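Local atomic coordinates of erythrocyte binding antigen 140 (Plasmodium falciparum, PDB entry 4GF2), a protein that probably binds receptors on the surface of host erythrocytes through its two Duffy-binding-like domains, represented in this fragment, during parasite invasion. Residues Arg52-Thr55 and Met56-Lys60; Leu278-Arg282 and Tyr283-Ile287; His360-Asp363 and Tyr364-His367. The protein carries 3 engineered substitutions. All coordinates share one frame; numbering follows the deposited sequence.

Interaction 1. Residues Arg52-Thr55 and Met56-Lys60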
ATOM      1  N   ARG A  52       3.058 -44.977  33.397  1.00 83.68           N
ATOM      2  CA  ARG A  52       1.767 -45.575  33.707  1.00 89.70           C
ATOM      3  C   ARG A  52       1.083 -44.823  34.846  1.00 84.87           C
ATOM      4  O   ARG A  52      -0.102 -45.029  35.110  1.00 84.81           O
ATOM      5  CB  ARG A  52       1.944 -47.045  34.084  1.00102.25           C
ATOM      6  CG  ARG A  52       2.556 -47.894  32.983  1.00111.95           C
ATOM      7  CD  ARG A  52       2.849 -49.307  33.465  1.00125.52           C
ATOM      8  NE  ARG A  52       3.458 -50.128  32.420  1.00135.41           N
ATOM      9  CZ  ARG A  52       4.746 -50.093  32.088  1.00139.84           C
ATOM     10  NH1 ARG A  52       5.584 -49.274  32.713  1.00138.47           N
ATOM     11  NH2 ARG A  52       5.201 -50.879  31.123  1.00144.53           N
ATOM     12  N   LEU A  53       1.831 -43.948  35.515  1.00 81.17           N
ATOM     13  CA  LEU A  53       1.299 -43.178  36.634  1.00 79.04           C
ATOM     14  C   LEU A  53       0.592 -44.114  37.609  1.00 85.26           C
ATOM     15  O   LEU A  53      -0.532 -43.858  38.042  1.00 83.27           O
ATOM     16  CB  LEU A  53       0.345 -42.097  36.124  1.00 74.63           C
ATOM     17  CG  LEU A  53       0.952 -41.130  35.104  1.00 70.65           C
ATOM     18  CD1 LEU A  53      -0.084 -40.134  34.615  1.00 66.52           C
ATOM     19  CD2 LEU A  53       2.147 -40.401  35.700  1.00 70.00           C
ATOM     20  N   GLU A  54       1.279 -45.199  37.954  1.00 76.80           N
ATOM     21  CA  GLU A  54       0.694 -46.286  38.733  1.00 85.09           C
ATOM     22  C   GLU A  54       0.130 -45.793  40.058  1.00 82.61           C
ATOM     23  O   GLU A  54      -0.952 -46.205  40.473  1.00 85.48           O
ATOM     24  CB  GLU A  54       1.732 -47.382  39.003  1.00 91.79           C
ATOM     25  CG  GLU A  54       2.575 -47.776  37.796  1.00 94.88           C
ATOM     26  CD  GLU A  54       3.832 -46.936  37.658  1.00 93.20           C
ATOM     27  OE1 GLU A  54       4.220 -46.285  38.649  1.00 89.69           O
ATOM     28  OE2 GLU A  54       4.425 -46.917  36.561  1.00 94.95           O
ATOM     29  N   THR A  55       0.874 -44.914  40.720  1.00 75.71           N
ATOM     30  CA  THR A  55       0.485 -44.419  42.032  1.00 71.30           C
ATOM     31  C   THR A  55       0.553 -42.899  42.075  1.00 64.16           C
ATOM     32  O   THR A  55       1.024 -42.258  41.133  1.00 60.99           O
ATOM     33  CB  THR A  55       1.410 -44.974  43.122  1.00 69.82           C
ATOM     34  OG1 THR A  55       2.733 -44.459  42.932  1.00 66.86           O
ATOM     35  CG2 THR A  55       1.446 -46.499  43.070  1.00 73.26           C
ATOM     36  N   MET A  56       0.084 -42.325  43.177  1.00 62.22           N
ATOM     37  CA  MET A  56       0.124 -40.881  43.350  1.00 60.19           C
ATOM     38  C   MET A  56       1.560 -40.419  43.547  1.00 62.02           C
ATOM     39  O   MET A  56       1.934 -39.326  43.117  1.00 60.13           O
ATOM     40  CB  MET A  56      -0.728 -40.457  44.544  1.00 57.78           C
ATOM     41  CG  MET A  56      -2.205 -40.786  44.401  1.00 60.37           C
ATOM     42  SD  MET A  56      -3.267 -39.370  44.738  1.00 84.09           S
ATOM     43  CE  MET A  56      -4.528 -40.139  45.737  1.00136.54           C
ATOM     44  N   GLU A  57       2.363 -41.249  44.205  1.00 67.20           N
ATOM     45  CA  GLU A  57       3.776 -40.946  44.379  1.00 69.89           C
ATOM     46  C   GLU A  57       4.411 -40.786  43.005  1.00 66.15           C
ATOM     47  O   GLU A  57       5.175 -39.852  42.769  1.00 62.73           O
ATOM     48  CB  GLU A  57       4.486 -42.053  45.163  1.00 81.36           C
ATOM     49  CG  GLU A  57       3.955 -42.256  46.576  1.00 93.69           C
ATOM     50  CD  GLU A  57       4.813 -43.208  47.393  1.00108.07           C
ATOM     51  OE1 GLU A  57       6.031 -43.292  47.125  1.00112.48           O
ATOM     52  OE2 GLU A  57       4.270 -43.873  48.303  1.00115.14           O
ATOM     53  N   LYS A  58       4.076 -41.695  42.096  1.00 68.09           N
ATOM     54  CA  LYS A  58       4.623 -41.653  40.750  1.00 67.59           C
ATOM     55  C   LYS A  58       4.176 -40.383  40.040  1.00 63.00           C
ATOM     56  O   LYS A  58       4.990 -39.678  39.442  1.00 59.68           O
ATOM     57  CB  LYS A  58       4.184 -42.882  39.954  1.00 73.58           C
ATOM     58  CG  LYS A  58       4.977 -43.105  38.676  1.00 78.27           C
ATOM     59  CD  LYS A  58       6.452 -43.327  38.974  1.00 85.45           C
ATOM     60  CE  LYS A  58       7.227 -43.695  37.724  1.00 92.75           C
ATOM     61  NZ  LYS A  58       8.678 -43.861  38.012  1.00 97.80           N
ATOM     62  N   PHE A  59       2.883 -40.087  40.111  1.00 62.97           N
ATOM     63  CA  PHE A  59       2.348 -38.884  39.485  1.00 58.73           C
ATOM     64  C   PHE A  59       3.095 -37.646  39.968  1.00 51.04           C
ATOM     65  O   PHE A  59       3.393 -36.747  39.186  1.00 46.36           O
ATOM     66  CB  PHE A  59       0.855 -38.727  39.774  1.00 62.15           C
ATOM     67  CG  PHE A  59       0.294 -37.410  39.322  1.00 61.14           C
ATOM     68  CD1 PHE A  59      -0.047 -37.206  37.996  1.00 58.25           C
ATOM     69  CD2 PHE A  59       0.125 -36.369  40.220  1.00 63.55           C
ATOM     70  CE1 PHE A  59      -0.552 -35.989  37.572  1.00 57.23           C
ATOM     71  CE2 PHE A  59      -0.381 -35.149  39.804  1.00 62.53           C
ATOM     72  CZ  PHE A  59      -0.720 -34.961  38.475  1.00 59.35           C
ATOM     73  N   LYS A  60       3.389 -37.608  41.262  1.00 50.19           N
ATOM     74  CA  LYS A  60       4.137 -36.506  41.851  1.00 49.16           C
ATOM     75  C   LYS A  60       5.534 -36.455  41.253  1.00 50.65           C
ATOM     76  O   LYS A  60       6.013 -35.393  40.857  1.00 50.51           O
ATOM     77  CB  LYS A  60       4.219 -36.685  43.368  1.00 51.67           C
ATOM     78  CG  LYS A  60       5.144 -35.710  44.076  1.00 52.82           C
ATOM     79  CD  LYS A  60       4.708 -34.270  43.870  1.00 52.49           C
ATOM     80  CE  LYS A  60       5.568 -33.305  44.674  1.00 52.99           C
ATOM     81  NZ  LYS A  60       5.382 -33.460  46.148  1.00 55.31           N
TER

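Interaction 2. Residues Leu278-Arg282 and Tyr283-Ile287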
ATOM      1  N   LEU A 278       8.474   9.189   9.689  1.00 52.44           N
ATOM      2  CA  LEU A 278       9.649   8.407   9.316  1.00 52.30           C
ATOM      3  C   LEU A 278       9.384   7.419   8.186  1.00 52.22           C
ATOM      4  O   LEU A 278      10.319   6.954   7.534  1.00 52.03           O
ATOM      5  CB  LEU A 278      10.179   7.639  10.525  1.00 51.57           C
ATOM      6  CG  LEU A 278      10.807   8.459  11.653  1.00 52.32           C
ATOM      7  CD1 LEU A 278      11.338   7.526  12.727  1.00 50.47           C
ATOM      8  CD2 LEU A 278      11.916   9.361  11.135  1.00 55.78           C
ATOM      9  N   CYS A 279       8.115   7.096   7.956  1.00 51.78           N
ATOM     10  CA  CYS A 279       7.777   5.997   7.057  1.00 47.96           C
ATOM     11  C   CYS A 279       6.940   6.406   5.851  1.00 46.14           C
ATOM     12  O   CYS A 279       6.699   5.593   4.963  1.00 43.45           O
ATOM     13  CB  CYS A 279       7.061   4.895   7.832  1.00 46.07           C
ATOM     14  SG  CYS A 279       8.137   4.024   8.983  1.00 52.93           S
ATOM     15  N   ASP A 280       6.494   7.657   5.818  1.00 48.48           N
ATOM     16  CA  ASP A 280       5.816   8.181   4.637  1.00 51.46           C
ATOM     17  C   ASP A 280       6.832   8.809   3.692  1.00 52.70           C
ATOM     18  O   ASP A 280       7.570   9.718   4.079  1.00 55.12           O
ATOM     19  CB  ASP A 280       4.768   9.228   5.024  1.00 53.37           C
ATOM     20  CG  ASP A 280       3.496   8.611   5.572  1.00 54.50           C
ATOM     21  OD1 ASP A 280       3.483   7.386   5.812  1.00 54.62           O
ATOM     22  OD2 ASP A 280       2.508   9.354   5.764  1.00 55.59           O
ATOM     23  N   CYS A 281       6.880   8.312   2.461  1.00 50.60           N
ATOM     24  CA  CYS A 281       7.681   8.941   1.420  1.00 48.02           C
ATOM     25  C   CYS A 281       7.069  10.301   1.101  1.00 46.03           C
ATOM     26  O   CYS A 281       5.950  10.390   0.591  1.00 43.65           O
ATOM     27  CB  CYS A 281       7.734   8.060   0.171  1.00 49.06           C
ATOM     28  SG  CYS A 281       8.485   8.858  -1.278  1.00 53.12           S
ATOM     29  N   ARG A 282       7.807  11.361   1.402  1.00 49.90           N
ATOM     30  CA  ARG A 282       7.242  12.705   1.376  1.00 57.93           C
ATOM     31  C   ARG A 282       6.967  13.255  -0.023  1.00 61.83           C
ATOM     32  O   ARG A 282       6.240  14.238  -0.161  1.00 67.54           O
ATOM     33  CB  ARG A 282       8.123  13.666   2.181  1.00 63.83           C
ATOM     34  CG  ARG A 282       7.971  13.471   3.683  1.00 67.17           C
ATOM     35  CD  ARG A 282       9.006  14.231   4.496  1.00 70.68           C
ATOM     36  NE  ARG A 282       8.914  13.886   5.913  1.00 73.06           N
ATOM     37  CZ  ARG A 282       9.756  14.306   6.854  1.00 75.41           C
ATOM     38  NH1 ARG A 282      10.773  15.101   6.546  1.00 77.60           N
ATOM     39  NH2 ARG A 282       9.577  13.927   8.110  1.00 74.84           N
ATOM     40  N   TYR A 283       7.526  12.637  -1.061  1.00 49.73           N
ATOM     41  CA  TYR A 283       7.213  13.078  -2.419  1.00 44.47           C
ATOM     42  C   TYR A 283       6.169  12.188  -3.103  1.00 42.71           C
ATOM     43  O   TYR A 283       5.894  12.345  -4.292  1.00 43.76           O
ATOM     44  CB  TYR A 283       8.479  13.286  -3.283  1.00 42.39           C
ATOM     45  CG  TYR A 283       9.304  12.068  -3.650  1.00 41.50           C
ATOM     46  CD1 TYR A 283       8.724  10.930  -4.196  1.00 39.78           C
ATOM     47  CD2 TYR A 283      10.685  12.087  -3.496  1.00 42.66           C
ATOM     48  CE1 TYR A 283       9.494   9.833  -4.545  1.00 40.91           C
ATOM     49  CE2 TYR A 283      11.460  11.001  -3.843  1.00 43.52           C
ATOM     50  CZ  TYR A 283      10.863   9.878  -4.368  1.00 43.88           C
ATOM     51  OH  TYR A 283      11.643   8.797  -4.711  1.00 47.42           O
ATOM     52  N   THR A 284       5.579  11.270  -2.339  1.00 41.62           N
ATOM     53  CA  THR A 284       4.395  10.544  -2.790  1.00 42.93           C
ATOM     54  C   THR A 284       3.313  10.514  -1.711  1.00 42.57           C
ATOM     55  O   THR A 284       2.293  11.185  -1.835  1.00 41.57           O
ATOM     56  CB  THR A 284       4.711   9.091  -3.229  1.00 47.40           C
ATOM     57  OG1 THR A 284       5.846   8.591  -2.512  1.00 53.98           O
ATOM     58  CG2 THR A 284       5.004   9.043  -4.715  1.00 44.66           C
ATOM     59  N   ALA A 285       3.544   9.750  -0.648  1.00 44.27           N
ATOM     60  CA  ALA A 285       2.511   9.494   0.349  1.00 45.44           C
ATOM     61  C   ALA A 285       1.982  10.783   0.971  1.00 47.35           C
ATOM     62  O   ALA A 285       0.772  10.995   1.050  1.00 49.29           O
ATOM     63  CB  ALA A 285       3.040   8.571   1.427  1.00 45.91           C
ATOM     64  N   THR A 286       2.892  11.644   1.411  1.00 47.92           N
ATOM     65  CA  THR A 286       2.507  12.886   2.071  1.00 50.63           C
ATOM     66  C   THR A 286       1.573  13.737   1.206  1.00 52.23           C
ATOM     67  O   THR A 286       0.542  14.210   1.680  1.00 55.09           O
ATOM     68  CB  THR A 286       3.745  13.715   2.458  1.00 51.30           C
ATOM     69  OG1 THR A 286       4.571  12.952   3.345  1.00 51.54           O
ATOM     70  CG2 THR A 286       3.334  15.009   3.142  1.00 54.00           C
ATOM     71  N   ILE A 287       1.926  13.930  -0.061  1.00 51.16           N
ATOM     72  CA  ILE A 287       1.110  14.761  -0.943  1.00 52.71           C
ATOM     73  C   ILE A 287      -0.212  14.069  -1.272  1.00 47.95           C
ATOM     74  O   ILE A 287      -1.260  14.713  -1.340  1.00 50.89           O
ATOM     75  CB  ILE A 287       1.842  15.120  -2.251  1.00 58.60           C
ATOM     76  CG1 ILE A 287       3.176  15.803  -1.938  1.00 67.98           C
ATOM     77  CG2 ILE A 287       0.978  16.040  -3.101  1.00 56.56           C
ATOM     78  CD1 ILE A 287       3.890  16.366  -3.158  1.00 73.42           C
TER
HETATM   79  O   HOH W   1       2.643  12.279   5.614  1.00 48.30           O

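Interaction 3. Residues His360-Asp363 and Tyr364-His367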
ATOM      1  N   HIS A 360       4.611  -4.732  -5.453  1.00 55.31           N
ATOM      2  CA  HIS A 360       3.719  -4.446  -4.337  0.58 56.09           C
ATOM      3  C   HIS A 360       2.632  -3.477  -4.792  1.00 51.34           C
ATOM      4  O   HIS A 360       2.927  -2.385  -5.277  1.00 46.67           O
ATOM      5  CB  HIS A 360       4.498  -3.859  -3.157  0.58 57.42           C
ATOM      6  CG  HIS A 360       5.526  -4.787  -2.586  0.58 60.44           C
ATOM      7  ND1 HIS A 360       5.193  -5.959  -1.940  0.58 64.23           N
ATOM      8  CD2 HIS A 360       6.878  -4.714  -2.558  0.58 60.63           C
ATOM      9  CE1 HIS A 360       6.296  -6.569  -1.543  0.58 66.27           C
ATOM     10  NE2 HIS A 360       7.332  -5.834  -1.905  0.58 64.14           N
ATOM     11  N   GLU A 361       1.376  -3.882  -4.639  1.00 44.11           N
ATOM     12  CA  GLU A 361       0.260  -3.070  -5.111  1.00 44.99           C
ATOM     13  C   GLU A 361       0.221  -1.689  -4.467  1.00 42.07           C
ATOM     14  O   GLU A 361      -0.023  -0.695  -5.147  1.00 41.12           O
ATOM     15  CB  GLU A 361      -1.080  -3.773  -4.882  1.00 54.58           C
ATOM     16  CG  GLU A 361      -2.209  -3.135  -5.691  1.00 62.32           C
ATOM     17  CD  GLU A 361      -3.586  -3.659  -5.335  1.00 74.42           C
ATOM     18  OE1 GLU A 361      -3.740  -4.888  -5.173  1.00 77.95           O
ATOM     19  OE2 GLU A 361      -4.518  -2.836  -5.226  1.00 80.02           O
ATOM     20  N   GLU A 362       0.452  -1.627  -3.161  1.00 42.28           N
ATOM     21  CA  GLU A 362       0.372  -0.360  -2.441  1.00 45.90           C
ATOM     22  C   GLU A 362       1.450   0.608  -2.906  1.00 45.61           C
ATOM     23  O   GLU A 362       1.201   1.804  -3.033  1.00 47.87           O
ATOM     24  CB  GLU A 362       0.468  -0.579  -0.929  1.00 54.72           C
ATOM     25  CG  GLU A 362      -0.760  -1.247  -0.326  1.00 66.97           C
ATOM     26  CD  GLU A 362      -2.053  -0.523  -0.674  1.00 77.35           C
ATOM     27  OE1 GLU A 362      -2.066   0.728  -0.667  1.00 79.32           O
ATOM     28  OE2 GLU A 362      -3.059  -1.207  -0.962  1.00 83.64           O
ATOM     29  N   ASP A 363       2.647   0.091  -3.164  1.00 43.64           N
ATOM     30  CA  ASP A 363       3.716   0.919  -3.704  1.00 42.15           C
ATOM     31  C   ASP A 363       3.328   1.389  -5.095  1.00 39.42           C
ATOM     32  O   ASP A 363       3.547   2.543  -5.460  1.00 38.27           O
ATOM     33  CB  ASP A 363       5.031   0.144  -3.766  1.00 44.56           C
ATOM     34  CG  ASP A 363       5.633  -0.098  -2.398  1.00 50.92           C
ATOM     35  OD1 ASP A 363       5.227   0.592  -1.440  1.00 52.67           O
ATOM     36  OD2 ASP A 363       6.519  -0.971  -2.279  1.00 54.60           O
ATOM     37  N   TYR A 364       2.743   0.490  -5.874  1.00 38.19           N
ATOM     38  CA  TYR A 364       2.389   0.817  -7.243  1.00 35.97           C
ATOM     39  C   TYR A 364       1.309   1.893  -7.264  1.00 34.55           C
ATOM     40  O   TYR A 364       1.398   2.858  -8.022  1.00 33.32           O
ATOM     41  CB  TYR A 364       1.917  -0.427  -7.993  1.00 37.72           C
ATOM     42  CG  TYR A 364       1.710  -0.170  -9.460  1.00 38.53           C
ATOM     43  CD1 TYR A 364       0.492   0.286  -9.931  1.00 39.08           C
ATOM     44  CD2 TYR A 364       2.740  -0.359 -10.372  1.00 38.91           C
ATOM     45  CE1 TYR A 364       0.297   0.536 -11.270  1.00 38.78           C
ATOM     46  CE2 TYR A 364       2.554  -0.110 -11.719  1.00 38.54           C
ATOM     47  CZ  TYR A 364       1.326   0.337 -12.161  1.00 38.83           C
ATOM     48  OH  TYR A 364       1.118   0.592 -13.497  1.00 38.54           O
ATOM     49  N   LYS A 365       0.294   1.727  -6.423  1.00 36.34           N
ATOM     50  CA  LYS A 365      -0.788   2.696  -6.325  1.00 41.72           C
ATOM     51  C   LYS A 365      -0.213   4.047  -5.914  1.00 41.25           C
ATOM     52  O   LYS A 365      -0.506   5.082  -6.516  1.00 39.89           O
ATOM     53  CB  LYS A 365      -1.818   2.221  -5.300  1.00 51.84           C
ATOM     54  CG  LYS A 365      -3.020   3.134  -5.136  1.00 61.81           C
ATOM     55  CD  LYS A 365      -3.936   2.645  -4.021  1.00 72.42           C
ATOM     56  CE  LYS A 365      -5.136   3.564  -3.839  1.00 78.47           C
ATOM     57  NZ  LYS A 365      -6.022   3.113  -2.728  1.00 83.66           N
ATOM     58  N   GLU A 366       0.633   4.021  -4.891  1.00 43.35           N
ATOM     59  CA  GLU A 366       1.254   5.229  -4.378  1.00 44.35           C
ATOM     60  C   GLU A 366       2.050   5.938  -5.476  1.00 40.84           C
ATOM     61  O   GLU A 366       2.012   7.165  -5.582  1.00 41.94           O
ATOM     62  CB  GLU A 366       2.144   4.878  -3.187  1.00 47.82           C
ATOM     63  CG  GLU A 366       2.788   6.059  -2.514  1.00 51.75           C
ATOM     64  CD  GLU A 366       3.519   5.670  -1.241  1.00 57.76           C
ATOM     65  OE1 GLU A 366       3.147   4.649  -0.623  1.00 56.54           O
ATOM     66  OE2 GLU A 366       4.468   6.387  -0.861  1.00 63.76           O
ATOM     67  N   HIS A 367       2.752   5.169  -6.308  1.00 37.62           N
ATOM     68  CA  HIS A 367       3.515   5.762  -7.400  1.00 35.56           C
ATOM     69  C   HIS A 367       2.613   6.384  -8.464  1.00 36.15           C
ATOM     70  O   HIS A 367       2.895   7.470  -8.971  1.00 38.66           O
ATOM     71  CB  HIS A 367       4.420   4.729  -8.065  1.00 34.64           C
ATOM     72  CG  HIS A 367       5.219   5.286  -9.201  1.00 36.62           C
ATOM     73  ND1 HIS A 367       6.547   5.635  -9.076  1.00 38.78           N
ATOM     74  CD2 HIS A 367       4.871   5.580 -10.477  1.00 37.79           C
ATOM     75  CE1 HIS A 367       6.985   6.113 -10.228  1.00 39.56           C
ATOM     76  NE2 HIS A 367       5.987   6.092 -11.094  1.00 38.95           N
TER

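Interaction 1. Residues Arg52-Thr55 and Met56-Lys60
M56 begins helix 56-78 right after the N-cap T55. In the next residue, E57 CB lies 3.7 Å from T55 OG1. K58 makes the capping bond: its N-H points at T55 OG1 over 3.2 Å with an N-H...O angle of 158°. T55 can accept it because OG1 sits between its own backbone N and carbonyl carbon (chi1 66°), swung over the first turn; threonine suits an N-cap because its short hydroxyl reaches an N-H that has no carbonyl one turn back. The aliphatic part of the K58 side chain then crosses E54, whose OE1 touches K58 CG at 3.3 Å. The charges do not meet, since E54 OE1 and K58 NZ stay 5.1 Å apart. F59 N closes the first helical turn on T55 O at 3.0 Å. On the buried side, L53 CD2 rests 4.1 Å from F59 CA, and L53 CD1 approaches the F59 ring at its edge. Both apolar side chains face the helical bundle of the first Duffy binding domain: the F59 ring meets F123 of helix 110-127 and W142 of helix 132-155 edge-to-face, while L53 packs on Y118 and K122 of helix 110-127.

Interaction 2. Residues Leu278-Arg282 and Tyr283-Ile287
C281 meets Y283 two residues on, with its sulfur laid over one face of the tyrosine ring. Starting at the root of the cysteine side chain, C281 CB lies 3.3 Å from T284 OG1. SG, placed anti to the backbone N (chi1 171°), then lies 3.8 Å from the Y283 ring centroid and only 24° off the ring normal. It is offset toward Y283 CD1 and CE1, both 3.6 Å from SG. The sulfur goes on to a disulfide with C211, so the same atom joins the turn covalently to a distant part of the chain. The C281 carbonyl oxygen receives N-H groups at the start of helix 285-293: T284 N donates to C281 O over 3.1 Å from well above the carbonyl plane, and A285 N and T286 N add weak bonds. T284, the N-cap, makes no capping bond, its OG1 being hydrogen-bonded to E366 OE2. R282 and T286 lie side by side, pointing the same way, with R282 CG 3.5 Å from T286 OG1. One water donates to D280 OD2, which also salt-bridges K289, at 2.9 Å and lies 3.1 Å from T286 OG1 in a hydrogen bond. A polarisable sulfur suits the ring face, while one sound and two weak N-H bonds converge on C281 O; the turn joining helix 273-279 to helix 285-293 therefore combines covalent, sulfur-aromatic and solvent-mediated links.

Interaction 3. Residues His360-Asp363 and Tyr364-His367
Y364 N bonds to H360 O at 2.9 Å, the first of four successive helical bonds that tie the two segments together. K365 N follows to E361 O at 2.8 Å, then E366 N to E362 O and H367 N to D363 O. Around these bonds the side chains meet the opposing backbone mainly through their CB atoms: E366 CB lies 3.2 Å from E362 O, and K365 CB is 3.4 Å from E361 O. K365 runs fully extended, passing E362 OE1 with its CD at 4.3 Å, but its NZ stays 5.1 Å from that oxygen, too far for a salt bridge. In the next shell, two acids share a partner. D363 OD1 and E366 OE1 are 4.6 Å apart, and each makes a salt bridge to R216 NH2, which probably offsets the repulsion between the carboxylates; the other oxygen, E366 OE2, is hydrogen-bonded to T284 OG1. Y364 has its CG anti to the backbone N (chi1 -173°), which sends the ring off the helix to an edge-to-face contact with W445, and its OH is hydrogen-bonded to M420 O. Tyrosine suits this buried place because it offers both an aromatic surface and a polar tip. H367 likewise donates from NE2 to L350 O. The start of helix 361-382 is thus set against helix 415-427 through Y364 and H367, against helix 435-457 through E361 and K365, and against helix 285-293 through E366, within the second Duffy binding domain.

Interaction 1 is the outlying one, at one end of the elongated molecule in the first Duffy binding domain, its centre about 62 Å from that of interaction 3 in the second; three exposed residues stand beside buried L53 and F59. Interactions 2 and 3 are neighbours near the middle of the chain: E366 of interaction 3 touches the turn of interaction 2, so helices 285-293 and 361-382 meet there. None of the touching residues of interaction 2 is exposed, whereas interaction 3 has an exposed H360-E362 side and a buried Y364/H367 side. Each concerns a helix start: a threonine cap beside a buried leucine-phenylalanine pair, a disulfide-bound turn with water links, and regular helical bonds among charged and aromatic partners.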